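Local coordinates for secreted effector protein SopD (Salmonella typhimurium, PDB 5CPC) that alters host cell physiology to promote bacterial survival and, together with SopB, acts in membrane fission and macropinosome formation during invasion, at residues N79-F84 / F99-D104; Q107-L112 / I119-I124. All blocks are in the same frame, centred on the assembly; numbering follows the deposited sequence.

Interaction 1: N79-F84 / F99-D104; sequences NKIYAF and FTIKMD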
loop_
_atom_site.group_PDB
_atom_site.type_symbol
_atom_site.label_atom_id
_atom_site.label_comp_id
_atom_site.label_asym_id
_atom_site.label_seq_id
_atom_site.Cartn_x
_atom_site.Cartn_y
_atom_site.Cartn_z
ATOM N N ASN A 79 -11.651 2.661 -6.905
ATOM C CA ASN A 79 -11.453 3.460 -8.150
ATOM C C ASN A 79 -11.797 4.953 -8.067
ATOM O O ASN A 79 -11.298 5.768 -8.869
ATOM C CB ASN A 79 -12.206 2.839 -9.357
ATOM C CG ASN A 79 -11.578 1.496 -9.819
ATOM O OD1 ASN A 79 -10.402 1.432 -10.140
ATOM N ND2 ASN A 79 -12.359 0.445 -9.804
ATOM N N LYS A 80 -12.633 5.327 -7.102
ATOM C CA LYS A 80 -12.931 6.760 -6.939
ATOM C C LYS A 80 -11.690 7.555 -6.738
ATOM O O LYS A 80 -11.596 8.624 -7.291
ATOM C CB LYS A 80 -13.902 7.045 -5.804
ATOM C CG LYS A 80 -15.342 6.649 -6.127
ATOM C CD LYS A 80 -16.295 6.988 -4.962
ATOM C CE LYS A 80 -17.648 6.344 -5.187
ATOM N NZ LYS A 80 -18.628 6.839 -4.147
ATOM N N ILE A 81 -10.694 6.983 -6.040
ATOM C CA ILE A 81 -9.542 7.727 -5.653
ATOM C C ILE A 81 -8.752 8.112 -6.890
ATOM O O ILE A 81 -8.469 9.311 -7.106
ATOM C CB ILE A 81 -8.626 6.996 -4.568
ATOM C CG1 ILE A 81 -9.370 6.500 -3.298
ATOM C CG2 ILE A 81 -7.410 7.836 -4.260
ATOM C CD1 ILE A 81 -10.378 7.422 -2.623
ATOM N N TYR A 82 -8.370 7.132 -7.716
ATOM C CA TYR A 82 -7.734 7.495 -8.993
ATOM C C TYR A 82 -8.689 8.346 -9.894
ATOM O O TYR A 82 -8.235 9.308 -10.506
ATOM C CB TYR A 82 -7.177 6.265 -9.771
ATOM C CG TYR A 82 -6.564 6.622 -11.083
ATOM C CD1 TYR A 82 -7.064 6.057 -12.272
ATOM C CD2 TYR A 82 -5.514 7.553 -11.168
ATOM C CE1 TYR A 82 -6.504 6.383 -13.538
ATOM C CE2 TYR A 82 -4.927 7.916 -12.462
ATOM C CZ TYR A 82 -5.452 7.304 -13.629
ATOM O OH TYR A 82 -4.973 7.606 -14.872
ATOM N N ALA A 83 -9.977 8.046 -9.924
ATOM C CA ALA A 83 -10.945 8.872 -10.794
ATOM C C ALA A 83 -10.950 10.364 -10.376
ATOM O O ALA A 83 -10.906 11.316 -11.220
ATOM C CB ALA A 83 -12.339 8.321 -10.710
ATOM N N PHE A 84 -10.926 10.568 -9.061
ATOM C CA PHE A 84 -10.833 11.945 -8.529
ATOM C C PHE A 84 -9.557 12.640 -9.011
ATOM O O PHE A 84 -9.564 13.843 -9.313
ATOM C CB PHE A 84 -10.985 11.946 -7.003
ATOM C CG PHE A 84 -11.164 13.337 -6.396
ATOM C CD1 PHE A 84 -12.277 14.096 -6.675
ATOM C CD2 PHE A 84 -10.174 13.875 -5.558
ATOM C CE1 PHE A 84 -12.443 15.377 -6.137
ATOM C CE2 PHE A 84 -10.329 15.174 -4.991
ATOM C CZ PHE A 84 -11.461 15.924 -5.286
ATOM N N PHE A 99 -9.171 20.765 -5.146
ATOM C CA PHE A 99 -9.542 19.356 -5.126
ATOM C C PHE A 99 -8.730 18.639 -4.115
ATOM O O PHE A 99 -7.515 18.477 -4.279
ATOM C CB PHE A 99 -9.281 18.649 -6.479
ATOM C CG PHE A 99 -10.118 19.163 -7.612
ATOM C CD1 PHE A 99 -9.859 20.407 -8.179
ATOM C CD2 PHE A 99 -11.170 18.393 -8.127
ATOM C CE1 PHE A 99 -10.631 20.874 -9.202
ATOM C CE2 PHE A 99 -11.943 18.871 -9.175
ATOM C CZ PHE A 99 -11.668 20.085 -9.733
ATOM N N THR A 100 -9.380 18.146 -3.076
ATOM C CA THR A 100 -8.616 17.476 -2.038
ATOM C C THR A 100 -9.461 16.316 -1.537
ATOM O O THR A 100 -10.678 16.290 -1.755
ATOM C CB THR A 100 -8.318 18.503 -0.828
ATOM O OG1 THR A 100 -9.465 18.559 0.049
ATOM C CG2 THR A 100 -8.100 19.943 -1.372
ATOM N N ILE A 101 -8.833 15.421 -0.805
ATOM C CA ILE A 101 -9.517 14.370 -0.109
ATOM C C ILE A 101 -9.255 14.479 1.384
ATOM O O ILE A 101 -8.102 14.446 1.837
ATOM C CB ILE A 101 -8.978 12.948 -0.575
ATOM C CG1 ILE A 101 -9.168 12.780 -2.099
ATOM C CG2 ILE A 101 -9.651 11.867 0.190
ATOM C CD1 ILE A 101 -8.642 11.394 -2.676
ATOM N N LYS A 102 -10.319 14.559 2.165
ATOM C CA LYS A 102 -10.149 14.412 3.600
ATOM C C LYS A 102 -10.982 13.262 4.121
ATOM O O LYS A 102 -11.620 12.552 3.318
ATOM C CB LYS A 102 -10.494 15.713 4.325
ATOM C CG LYS A 102 -11.430 16.608 3.581
ATOM C CD LYS A 102 -11.051 18.088 3.736
ATOM C CE LYS A 102 -9.718 18.375 3.036
ATOM N NZ LYS A 102 -9.656 19.779 2.513
ATOM N N MET A 103 -10.926 13.050 5.443
ATOM C CA MET A 103 -11.801 12.109 6.159
ATOM C C MET A 103 -12.912 12.825 6.983
ATOM O O MET A 103 -12.774 14.038 7.306
ATOM C CB MET A 103 -10.960 11.187 7.032
ATOM C CG MET A 103 -10.026 10.387 6.165
ATOM S SD MET A 103 -9.400 8.879 6.832
ATOM C CE MET A 103 -10.828 7.910 6.353
ATOM N N ASP A 104 -14.022 12.128 7.280
ATOM C CA ASP A 104 -15.019 12.653 8.274
ATOM C C ASP A 104 -14.406 12.466 9.670
ATOM O O ASP A 104 -13.413 11.728 9.825
ATOM C CB ASP A 104 -16.300 11.857 8.224
ATOM C CG ASP A 104 -16.082 10.437 8.697
ATOM O OD1 ASP A 104 -15.090 9.781 8.265
ATOM O OD2 ASP A 104 -16.847 9.999 9.558
#
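Thr100, whose carbonyl oxygen lies against the ring of Phe84, accepts a hydrogen bond at OG1 from Lys102 NZ (2.8 Å). The Thr100 side chain starts away from the helix, so this polar pair stays clear of the apolar seam. Phe84 carries the seam from helix 76-90, which packs on strand 99-103, an outer strand of a three-stranded antiparallel sheet. Its CG is anti to the backbone N (chi1 -169°), which swings the ring out over the strand, CE2 3.4 Å from Thr100 O. The flat ring suits this place because it can touch three successive strand residues at once: CZ meets Phe99 CB at 3.7 Å, and CD2 meets Ile101 CG1 at 3.8 Å. The two phenyl rings are inclined by 50°, their centroids 5.8 Å apart, with Phe84 CZ near the plane of the Phe99 ring at its edge. Ile101 starts toward the helix, and its side chain crosses that of Ile81 at about a right angle, with Ile101 CD1 4.1 Å from Ile81 CG2. Leu112 of the adjoining strand also touches Phe84. Apart from Phe84 meeting Thr100 O the contacts are apolar, so the join probably depends largely on surface fit and exclusion of water.

Interaction 2: Q107-L112 / I119-I124; sequences QTQFLL and ISQSNI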
loop_
_atom_site.group_PDB
_atom_site.type_symbol
_atom_site.label_atom_id
_atom_site.label_comp_id
_atom_site.label_asym_id
_atom_site.label_seq_id
_atom_site.Cartn_x
_atom_site.Cartn_y
_atom_site.Cartn_z
ATOM N N GLN A 107 -12.910 9.359 10.749
ATOM C CA GLN A 107 -11.881 8.798 9.837
ATOM C C GLN A 107 -12.259 7.383 9.354
ATOM O O GLN A 107 -11.462 6.445 9.442
ATOM C CB GLN A 107 -10.473 8.809 10.478
ATOM C CG GLN A 107 -10.121 10.102 11.254
ATOM C CD GLN A 107 -8.723 10.039 11.953
ATOM O OE1 GLN A 107 -8.198 11.078 12.353
ATOM N NE2 GLN A 107 -8.143 8.823 12.109
ATOM N N THR A 108 -13.484 7.234 8.862
ATOM C CA THR A 108 -13.935 5.965 8.282
ATOM C C THR A 108 -14.543 6.199 6.879
ATOM O O THR A 108 -15.004 5.268 6.198
ATOM C CB THR A 108 -14.946 5.236 9.206
ATOM O OG1 THR A 108 -16.190 5.932 9.197
ATOM C CG2 THR A 108 -14.417 5.170 10.657
ATOM N N GLN A 109 -14.578 7.471 6.497
ATOM C CA GLN A 109 -15.058 7.896 5.210
ATOM C C GLN A 109 -14.046 8.858 4.648
ATOM O O GLN A 109 -13.589 9.766 5.343
ATOM C CB GLN A 109 -16.408 8.583 5.311
ATOM C CG GLN A 109 -17.531 7.648 5.749
ATOM C CD GLN A 109 -18.690 7.715 4.833
ATOM O OE1 GLN A 109 -19.554 8.586 4.963
ATOM N NE2 GLN A 109 -18.729 6.815 3.887
ATOM N N PHE A 110 -13.655 8.617 3.405
ATOM C CA PHE A 110 -12.880 9.589 2.634
ATOM C C PHE A 110 -13.890 10.432 1.927
ATOM O O PHE A 110 -14.867 9.907 1.408
ATOM C CB PHE A 110 -11.893 8.934 1.655
ATOM C CG PHE A 110 -10.829 8.137 2.333
ATOM C CD1 PHE A 110 -9.692 8.764 2.890
ATOM C CD2 PHE A 110 -10.958 6.761 2.460
ATOM C CE1 PHE A 110 -8.685 8.013 3.544
ATOM C CE2 PHE A 110 -9.955 5.982 3.088
ATOM C CZ PHE A 110 -8.812 6.590 3.636
ATOM N N LEU A 111 -13.670 11.745 1.957
ATOM C CA LEU A 111 -14.558 12.718 1.355
ATOM C C LEU A 111 -13.849 13.377 0.205
ATOM O O LEU A 111 -12.837 14.006 0.393
ATOM C CB LEU A 111 -14.937 13.789 2.383
ATOM C CG LEU A 111 -15.533 13.366 3.726
ATOM C CD1 LEU A 111 -15.831 14.606 4.594
ATOM C CD2 LEU A 111 -16.811 12.575 3.536
ATOM N N LEU A 112 -14.384 13.236 -0.995
ATOM C CA LEU A 112 -13.782 13.840 -2.173
ATOM C C LEU A 112 -14.343 15.243 -2.213
ATOM O O LEU A 112 -15.557 15.395 -2.304
ATOM C CB LEU A 112 -14.164 13.059 -3.444
ATOM C CG LEU A 112 -13.464 11.705 -3.726
ATOM C CD1 LEU A 112 -13.503 10.767 -2.518
ATOM C CD2 LEU A 112 -14.054 11.023 -5.035
ATOM N N ILE A 119 -18.303 15.939 -3.202
ATOM C CA ILE A 119 -18.807 15.494 -4.465
ATOM C C ILE A 119 -19.173 13.999 -4.367
ATOM O O ILE A 119 -20.048 13.543 -5.059
ATOM C CB ILE A 119 -17.739 15.922 -5.556
ATOM C CG1 ILE A 119 -18.354 16.870 -6.583
ATOM C CG2 ILE A 119 -16.800 14.797 -6.045
ATOM C CD1 ILE A 119 -17.459 17.121 -7.832
ATOM N N SER A 120 -18.529 13.260 -3.456
ATOM C CA SER A 120 -18.713 11.802 -3.311
ATOM C C SER A 120 -17.951 11.354 -2.072
ATOM O O SER A 120 -17.076 12.096 -1.585
ATOM C CB SER A 120 -18.149 11.064 -4.554
ATOM O OG SER A 120 -18.551 9.705 -4.600
ATOM N N GLN A 121 -18.264 10.158 -1.569
ATOM C CA GLN A 121 -17.566 9.600 -0.406
ATOM C C GLN A 121 -17.296 8.120 -0.594
ATOM O O GLN A 121 -17.956 7.475 -1.424
ATOM C CB GLN A 121 -18.418 9.725 0.818
ATOM C CG GLN A 121 -19.212 11.013 0.881
ATOM C CD GLN A 121 -19.827 11.236 2.241
ATOM O OE1 GLN A 121 -20.591 12.162 2.430
ATOM N NE2 GLN A 121 -19.471 10.392 3.202
ATOM N N SER A 122 -16.358 7.571 0.180
ATOM C CA SER A 122 -16.227 6.121 0.246
ATOM C C SER A 122 -15.860 5.613 1.623
ATOM O O SER A 122 -14.975 6.192 2.272
ATOM C CB SER A 122 -15.247 5.659 -0.820
ATOM O OG SER A 122 -15.852 5.833 -2.105
ATOM N N ASN A 123 -16.587 4.584 2.088
ATOM C CA ASN A 123 -16.255 3.884 3.327
ATOM C C ASN A 123 -14.917 3.224 3.048
ATOM O O ASN A 123 -14.678 2.684 1.937
ATOM C CB ASN A 123 -17.198 2.711 3.677
ATOM C CG ASN A 123 -18.581 3.128 3.998
ATOM O OD1 ASN A 123 -18.832 4.203 4.562
ATOM N ND2 ASN A 123 -19.530 2.273 3.637
ATOM N N ILE A 124 -14.065 3.238 4.057
ATOM C CA ILE A 124 -12.747 2.600 3.969
ATOM C C ILE A 124 -12.860 1.064 3.962
ATOM O O ILE A 124 -12.051 0.369 3.363
ATOM C CB ILE A 124 -11.816 3.092 5.127
ATOM C CG1 ILE A 124 -10.462 2.371 5.065
ATOM C CG2 ILE A 124 -12.527 2.930 6.492
ATOM C CD1 ILE A 124 -9.262 3.235 5.373
#
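Ile124 turns CG1 anti to its backbone N (chi1 177°), and Phe110 sets its ring carbon CG beside its own N (chi1 -64°); together these torsions bring Ile124 CD1 to the edge of the phenyl ring, 3.6 Å from Phe110 CE2. A branched aliphatic chain fits well here, since Ile124 CG2 can turn at the same time to the backbone of Thr108. The main chains supply the regular bonding. Phe110 and Ser122 form a hydrogen-bonded antiparallel pair, with Phe110 N to Ser122 O and Ser122 N to Phe110 O both 3.0 Å. At one end Ile124 N bonds to Thr108 O at 3.1 Å, and at the other Ile119 N meets Leu112 O at 2.9 Å. On the face bearing Gln109, Leu111 and Gln121, long side chains bridge the strands: Leu111 CD2 lies alongside the Gln121 amide, 3.5 Å from its CD. Gln109 NE2 is 2.7 Å from Asn123 OD1, while Asn123 ND2 bonds to Asp126 in the helix that follows. On the other face Phe110, Leu112 and Ser122 suit a covered site; Ser122 is small enough to pack against helix 76-90, where Asp77 is a partner for its hydroxyl. Strands 109-114 and 117-123, consecutive, antiparallel and joined by a short turn, form a beta hairpin, the second half of a three-stranded meander; one face is mixed polar, the other packs against helices 76-90 and 141-160.

In the fold
Interactions 1 and 2 follow one another along the chain, their centres about 7 Å apart, on the same side of the molecule's centre. They share one antiparallel sheet with strand order 99-103, 109-114, 117-123. Interaction 1 lays helix 76-90 against the first strand; interaction 2 pairs the second with the third. A probable backbone hydrogen bond from Leu111 N to Lys102 O (2.6 Å) joins the strands between them, and Lys80 NZ, from the helix, probably bonds to Gln121 O (2.9 Å) on the far strand. The helix thus reaches all three strands, the last through Lys80, and with helix 141-160 also packing there, the two contacts belong to one helix-packed antiparallel sheet, an alpha-plus-beta part of SopD.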